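PDB 2EH3: transcriptional regulator from Aquifex aeolicus, which probably binds DNA through an N-terminal helix-turn-helix domain and regulates transcription, as other members of the TetR/AcrR family do. Local coordinates for residues A[77-88]-A[154-164]. Residues are numbered along the deposited sequence; the frame is centred on the assembly and turned at random.
With MG (magnesium ion), chain C; MG (magnesium ion), chain B.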
# COMPACT_ATOMS: atom_id res chain seq x y z
N LEU A 77 9.50 17.32 -4.44
CA LEU A 77 9.36 16.00 -3.85
C LEU A 77 10.12 15.85 -2.53
O LEU A 77 9.65 15.15 -1.64
CB LEU A 77 9.76 14.92 -4.88
CG LEU A 77 8.71 14.93 -6.03
CD1 LEU A 77 9.29 14.37 -7.34
CD2 LEU A 77 7.48 14.16 -5.59
N GLU A 78 11.28 16.50 -2.40
CA GLU A 78 11.98 16.45 -1.13
C GLU A 78 11.09 17.05 -0.03
O GLU A 78 11.02 16.52 1.08
CB GLU A 78 13.27 17.24 -1.23
CG GLU A 78 14.02 17.33 0.14
CD GLU A 78 15.25 18.17 0.11
OE1 GLU A 78 15.73 18.56 -0.98
OE2 GLU A 78 15.76 18.47 1.22
N MSE A 79 10.41 18.14 -0.35
CA MSE A 79 9.53 18.79 0.63
C MSE A 79 8.33 17.92 0.98
O MSE A 79 7.90 17.88 2.14
CB MSE A 79 9.04 20.11 0.06
CG MSE A 79 8.19 20.90 1.01
SE MSE A 79 9.22 21.73 2.42
CE MSE A 79 10.63 22.40 1.40
N PHE A 80 7.82 17.24 -0.03
CA PHE A 80 6.67 16.34 0.10
C PHE A 80 7.07 15.24 1.08
O PHE A 80 6.33 14.92 2.01
CB PHE A 80 6.33 15.80 -1.32
CG PHE A 80 4.97 15.09 -1.46
CD1 PHE A 80 4.10 14.94 -0.39
CD2 PHE A 80 4.61 14.56 -2.70
CE1 PHE A 80 2.88 14.27 -0.54
CE2 PHE A 80 3.39 13.88 -2.86
CZ PHE A 80 2.53 13.74 -1.77
N LEU A 81 8.24 14.64 0.88
CA LEU A 81 8.71 13.60 1.80
C LEU A 81 8.91 14.16 3.21
O LEU A 81 8.57 13.50 4.19
CB LEU A 81 10.01 12.98 1.27
CG LEU A 81 10.74 12.03 2.24
CD1 LEU A 81 9.90 10.81 2.57
CD2 LEU A 81 12.06 11.60 1.58
N GLU A 82 9.44 15.37 3.32
CA GLU A 82 9.65 15.92 4.65
C GLU A 82 8.32 16.07 5.41
O GLU A 82 8.24 15.73 6.59
CB GLU A 82 10.38 17.25 4.54
CG GLU A 82 11.84 17.09 4.18
CD GLU A 82 12.46 18.38 3.69
OE1 GLU A 82 11.70 19.34 3.46
OE2 GLU A 82 13.71 18.45 3.50
N VAL A 83 7.29 16.58 4.72
CA VAL A 83 5.98 16.74 5.35
C VAL A 83 5.40 15.39 5.71
O VAL A 83 4.92 15.21 6.83
CB VAL A 83 5.01 17.51 4.44
CG1 VAL A 83 3.56 17.42 4.98
CG2 VAL A 83 5.47 18.98 4.35
N LEU A 84 5.45 14.42 4.80
CA LEU A 84 4.90 13.11 5.14
C LEU A 84 5.62 12.53 6.37
O LEU A 84 4.99 11.90 7.23
CB LEU A 84 5.03 12.14 3.98
CG LEU A 84 4.22 12.49 2.73
CD1 LEU A 84 4.57 11.53 1.60
CD2 LEU A 84 2.73 12.43 3.05
N TYR A 85 6.95 12.73 6.45
CA TYR A 85 7.72 12.20 7.57
C TYR A 85 7.30 12.88 8.87
O TYR A 85 7.12 12.21 9.89
CB TYR A 85 9.23 12.38 7.32
CG TYR A 85 10.08 11.57 8.27
CD1 TYR A 85 10.45 10.25 7.97
CD2 TYR A 85 10.48 12.11 9.49
CE1 TYR A 85 11.21 9.47 8.88
CE2 TYR A 85 11.23 11.34 10.42
CZ TYR A 85 11.58 10.03 10.09
OH TYR A 85 12.32 9.29 10.98
N ARG A 86 7.16 14.20 8.86
CA ARG A 86 6.71 14.94 10.05
C ARG A 86 5.31 14.46 10.46
O ARG A 86 5.01 14.37 11.66
CB ARG A 86 6.63 16.45 9.77
CG ARG A 86 7.95 17.16 9.52
CD ARG A 86 7.83 18.66 9.81
NE ARG A 86 6.70 19.31 9.14
CZ ARG A 86 6.71 19.75 7.88
NH1 ARG A 86 7.80 19.62 7.14
NH2 ARG A 86 5.64 20.33 7.38
N GLU A 87 4.48 14.17 9.47
CA GLU A 87 3.10 13.69 9.68
C GLU A 87 3.04 12.16 9.67
O GLU A 87 1.97 11.61 9.41
CB GLU A 87 2.17 14.22 8.57
CG GLU A 87 2.14 15.73 8.41
CD GLU A 87 1.33 16.43 9.49
OE1 GLU A 87 0.18 16.01 9.71
OE2 GLU A 87 1.85 17.39 10.09
N LYS A 88 4.12 11.46 10.02
CA LYS A 88 4.09 10.00 9.91
C LYS A 88 3.03 9.27 10.72
O LYS A 88 2.57 8.20 10.32
CB LYS A 88 5.49 9.40 10.17
CG LYS A 88 6.11 9.76 11.49
CD LYS A 88 7.58 9.35 11.46
CE LYS A 88 8.33 10.01 12.60
NZ LYS A 88 8.20 11.49 12.57
N GLU A 154 10.94 2.09 11.20
CA GLU A 154 11.05 3.52 11.17
C GLU A 154 12.50 3.98 11.05
O GLU A 154 13.23 4.05 12.03
CB GLU A 154 10.39 4.19 12.39
CG GLU A 154 10.58 5.73 12.40
CD GLU A 154 9.68 6.48 13.38
OE1 GLU A 154 10.20 7.34 14.12
OE2 GLU A 154 8.45 6.23 13.39
N ARG A 155 12.91 4.26 9.82
CA ARG A 155 14.24 4.76 9.56
C ARG A 155 14.18 6.27 9.76
O ARG A 155 13.09 6.87 9.75
CB ARG A 155 14.68 4.47 8.11
CG ARG A 155 14.71 2.99 7.74
CD ARG A 155 15.65 2.20 8.66
NE ARG A 155 17.01 2.76 8.60
CZ ARG A 155 17.94 2.40 7.72
NH1 ARG A 155 17.70 1.47 6.80
NH2 ARG A 155 19.12 3.03 7.72
N GLU A 156 15.36 6.88 9.92
CA GLU A 156 15.45 8.32 10.10
C GLU A 156 15.30 8.98 8.72
O GLU A 156 15.62 8.40 7.67
CB GLU A 156 16.80 8.72 10.70
CG GLU A 156 17.03 8.25 12.13
CD GLU A 156 18.41 8.64 12.66
OE1 GLU A 156 18.73 9.85 12.64
OE2 GLU A 156 19.17 7.75 13.09
N LEU A 157 14.83 10.22 8.73
CA LEU A 157 14.60 10.98 7.50
C LEU A 157 15.78 11.08 6.52
O LEU A 157 15.59 11.01 5.30
CB LEU A 157 14.07 12.38 7.86
CG LEU A 157 13.76 13.35 6.71
CD1 LEU A 157 12.70 12.71 5.74
CD2 LEU A 157 13.24 14.67 7.32
N PRO A 158 17.02 11.25 7.02
CA PRO A 158 18.12 11.34 6.06
C PRO A 158 18.24 10.14 5.12
O PRO A 158 18.60 10.29 3.95
CB PRO A 158 19.36 11.51 6.96
CG PRO A 158 18.79 12.31 8.12
CD PRO A 158 17.47 11.60 8.38
N PHE A 159 17.97 8.95 5.65
CA PHE A 159 18.03 7.75 4.85
C PHE A 159 16.97 7.80 3.74
O PHE A 159 17.26 7.51 2.59
CB PHE A 159 17.79 6.51 5.72
CG PHE A 159 17.73 5.24 4.93
CD1 PHE A 159 18.90 4.63 4.48
CD2 PHE A 159 16.51 4.64 4.63
CE1 PHE A 159 18.86 3.46 3.74
CE2 PHE A 159 16.45 3.45 3.88
CZ PHE A 159 17.63 2.86 3.44
N LEU A 160 15.74 8.17 4.11
CA LEU A 160 14.69 8.24 3.10
C LEU A 160 15.00 9.29 2.05
O LEU A 160 14.79 9.07 0.86
CB LEU A 160 13.31 8.52 3.74
CG LEU A 160 12.71 7.25 4.32
CD1 LEU A 160 13.09 7.16 5.77
CD2 LEU A 160 11.20 7.23 4.14
N LYS A 161 15.53 10.44 2.48
CA LYS A 161 15.86 11.48 1.53
C LYS A 161 16.95 11.07 0.56
O LYS A 161 16.88 11.41 -0.62
CB LYS A 161 16.21 12.76 2.27
CG LYS A 161 14.93 13.35 2.81
CD LYS A 161 15.16 14.45 3.76
CE LYS A 161 15.92 15.56 3.14
NZ LYS A 161 15.82 16.67 4.13
N GLU A 162 17.95 10.33 1.04
CA GLU A 162 18.99 9.85 0.15
C GLU A 162 18.38 8.91 -0.90
O GLU A 162 18.66 9.04 -2.09
CB GLU A 162 20.06 9.13 0.98
CG GLU A 162 21.24 8.64 0.16
CD GLU A 162 22.32 8.00 1.02
OE1 GLU A 162 23.04 8.75 1.71
OE2 GLU A 162 22.39 6.77 1.01
N LYS A 163 17.53 7.97 -0.47
CA LYS A 163 16.88 7.06 -1.40
C LYS A 163 16.04 7.81 -2.43
O LYS A 163 16.10 7.53 -3.62
CB LYS A 163 15.97 6.09 -0.64
CG LYS A 163 16.73 5.25 0.39
CD LYS A 163 17.53 4.17 -0.28
CE LYS A 163 16.70 2.90 -0.38
NZ LYS A 163 17.49 1.82 -1.03
N LEU A 164 15.25 8.77 -1.96
CA LEU A 164 14.39 9.54 -2.88
C LEU A 164 15.25 10.32 -3.87
O LEU A 164 15.01 10.29 -5.07
CB LEU A 164 13.51 10.52 -2.07
CG LEU A 164 12.61 11.37 -2.95
CD1 LEU A 164 11.49 10.50 -3.52
CD2 LEU A 164 11.96 12.45 -2.11
MG MG C . 15.21 20.24 2.64
MG MG B . 17.16 20.39 -1.26
O HOH W 1 13.16 20.58 1.52
O HOH W 2 18.40 22.19 -2.22
O HOH W 3 18.87 18.91 -1.93
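Residues 77-86 and 157-164 run nearly antiparallel, the axes of these short segments 151° apart and 10.5 Å at closest approach, with the CA atoms of Tyr85 and Leu157, and of Glu78 and Lys161, nearest neighbours across the gap. This pairs helices 73-86 and 157-171 in the all-helical C-terminal domain of the TetR family, with helix 131-152 closing the buried side through Ile146 and Val150. At the centre Leu81 is a knob in the hole formed by Leu157, Leu160, Lys161 and Leu164, its CD2 3.6 Å from Lys161 CG. Tyr85, with CG anti to its own N (chi1 -167°), sends its ring across to the start of helix 157-171. Leu157 CB makes a CH-pi contact over one face, 3.8 Å from the centroid, while Lys88 CD covers the opposite face; at the ring's edge OH donates to Arg155 O at 2.8 Å. A phenylalanine here would keep the ring between Leu157 and Lys88 but would probably leave Arg155 O without this donor and hold residues 154-156 less firmly. Glu78 bridges two magnesium ions and shares one with Glu82. Lys161 NZ bonds weakly to Glu78 OE2 and firmly, at 2.8 Å, to the anti lone pair of Glu82 OE2, which also binds magnesium.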